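Local atomic coordinates of 1-pyrroline-5-carboxylate dehydrogenase (Thermus thermophilus, PDB entry 1UZB), a protein that probably catalyses the NAD(P)-dependent oxidation of glutamate semialdehyde, the open form of 1-pyrroline-5-carboxylate, to glutamate in proline breakdown. Residues Ile295-Thr300 and Gln332-Pro337. Numbering follows the deposited sequence. Where two conformers were deposited one is given.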
# COMPACT_ATOMS: atom_id res chain seq x y z
N ILE A 295 24.18 -7.38 32.23
CA ILE A 295 23.96 -5.97 32.00
C ILE A 295 25.36 -5.38 32.10
O ILE A 295 26.08 -5.62 33.08
CB ILE A 295 23.08 -5.29 33.07
CG1 ILE A 295 21.62 -5.74 32.90
CG2 ILE A 295 23.20 -3.77 32.95
CD1 ILE A 295 20.69 -5.21 33.96
N ILE A 296 25.75 -4.64 31.07
CA ILE A 296 27.04 -3.97 31.02
C ILE A 296 26.82 -2.51 31.38
O ILE A 296 25.85 -1.90 30.92
CB ILE A 296 27.64 -3.97 29.60
CG1 ILE A 296 27.97 -5.40 29.15
CG2 ILE A 296 28.88 -3.08 29.55
CD1 ILE A 296 28.38 -5.50 27.69
N VAL A 297 27.69 -1.95 32.20
CA VAL A 297 27.60 -0.54 32.54
C VAL A 297 28.99 0.06 32.34
O VAL A 297 29.97 -0.47 32.86
CB VAL A 297 27.17 -0.28 34.00
CG1 VAL A 297 26.98 1.22 34.21
CG2 VAL A 297 25.89 -1.02 34.31
N ASP A 298 29.09 1.14 31.56
CA ASP A 298 30.39 1.78 31.38
C ASP A 298 30.44 3.09 32.15
O ASP A 298 29.46 3.49 32.78
CB ASP A 298 30.76 1.96 29.89
CG ASP A 298 29.88 2.95 29.16
OD1 ASP A 298 29.42 3.94 29.76
OD2 ASP A 298 29.68 2.74 27.94
N GLU A 299 31.59 3.76 32.11
CA GLU A 299 31.77 5.00 32.87
C GLU A 299 30.94 6.21 32.44
O GLU A 299 30.89 7.20 33.17
CB GLU A 299 33.25 5.39 32.90
CG GLU A 299 33.83 5.75 31.54
CD GLU A 299 35.30 6.12 31.62
OE1 GLU A 299 36.10 5.28 32.09
OE2 GLU A 299 35.65 7.25 31.23
N THR A 300 30.29 6.14 31.29
CA THR A 300 29.49 7.27 30.81
C THR A 300 28.03 7.17 31.20
O THR A 300 27.25 8.09 30.96
CB THR A 300 29.53 7.38 29.27
OG1 THR A 300 28.73 6.34 28.70
CG2 THR A 300 30.95 7.27 28.76
N GLN A 332 36.17 -0.65 34.30
CA GLN A 332 36.92 -0.13 35.43
C GLN A 332 36.38 1.17 36.03
O GLN A 332 36.23 1.29 37.24
CB GLN A 332 38.39 0.05 35.04
CG GLN A 332 39.31 0.39 36.21
CD GLN A 332 39.23 -0.63 37.34
OE1 GLN A 332 39.28 -1.84 37.10
NE2 GLN A 332 39.12 -0.14 38.57
N GLY A 333 36.07 2.14 35.18
CA GLY A 333 35.55 3.41 35.67
C GLY A 333 34.17 3.37 36.30
O GLY A 333 33.80 4.25 37.08
N ALA A 334 33.39 2.34 35.96
CA ALA A 334 32.04 2.21 36.50
C ALA A 334 31.94 1.27 37.70
O ALA A 334 30.94 1.28 38.42
CB ALA A 334 31.10 1.73 35.40
N TYR A 335 32.98 0.48 37.92
CA TYR A 335 32.97 -0.51 39.00
C TYR A 335 32.56 -0.02 40.39
O TYR A 335 31.52 -0.43 40.91
CB TYR A 335 34.33 -1.20 39.11
CG TYR A 335 34.34 -2.31 40.14
CD1 TYR A 335 33.66 -3.51 39.91
CD2 TYR A 335 34.99 -2.14 41.36
CE1 TYR A 335 33.63 -4.52 40.87
CE2 TYR A 335 34.96 -3.14 42.33
CZ TYR A 335 34.29 -4.32 42.08
OH TYR A 335 34.26 -5.30 43.05
N GLU A 336 33.36 0.84 40.99
CA GLU A 336 33.05 1.34 42.33
C GLU A 336 31.73 2.10 42.40
O GLU A 336 30.88 1.80 43.24
CB GLU A 336 34.20 2.20 42.85
CG GLU A 336 34.11 2.58 44.32
CD GLU A 336 32.99 3.55 44.62
OE1 GLU A 336 32.96 4.64 44.00
OE2 GLU A 336 32.14 3.24 45.48
N PRO A 337 31.54 3.10 41.53
CA PRO A 337 30.28 3.86 41.57
C PRO A 337 29.01 3.04 41.43
O PRO A 337 28.05 3.23 42.18
CB PRO A 337 30.45 4.87 40.42
CG PRO A 337 31.93 5.04 40.33
CD PRO A 337 32.41 3.62 40.46
O HOH W 1 36.07 2.68 32.50
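The chain leaving strand 293-297 passes residues Gly333 and Ala334 of the segment 332-337, closest where the CA atoms of Glu299 and Ala334 lie 4.6 Å apart. No direct hydrogen bond joins the two segments. Ala334 points its methyl at the backbone of the other segment. Its CB lies 3.5 Å from Val297 O and 3.6 Å from Asp298 O. The same methyl also meets the side chain of Val297, with CG1 4.3 Å from CB. Val297 continues into the interior against Ala306 of helix 303-315 and Leu330 of strand 325-331. Glu299 lies alongside Gly333, its CB 4.1 Å from Gly333 C. Its CG sits between the backbone N and the carbonyl carbon (chi1 66°), and the chain then runs extended to the carboxylate. One water links the segments there: it donates to Glu299 OE1 at 2.6 Å and accepts from Gly333 N at 2.7 Å.

Asp298 points away from the helix and shapes the turn. Its OD1 takes Thr300 N at 2.8 Å on the anti side, 33° out of the carboxylate plane, closing an Asx turn, and Thr300 OG1 on the syn side, 20° out of it. OD2 is hydrogen-bonded to Ser451 OG and His456 ND1.

Strands 293-297 and 325-331 are parallel neighbours in one sheet of the aldehyde dehydrogenase fold, so the contact joins the loop after one strand to the helix after the next. The chemistry implies that the Ala334 methyl packs mainly on backbone carbonyl oxygens, with a light apolar touch from Val297, beside a single water bridge from the Glu299 carboxylate to the Gly333 amide.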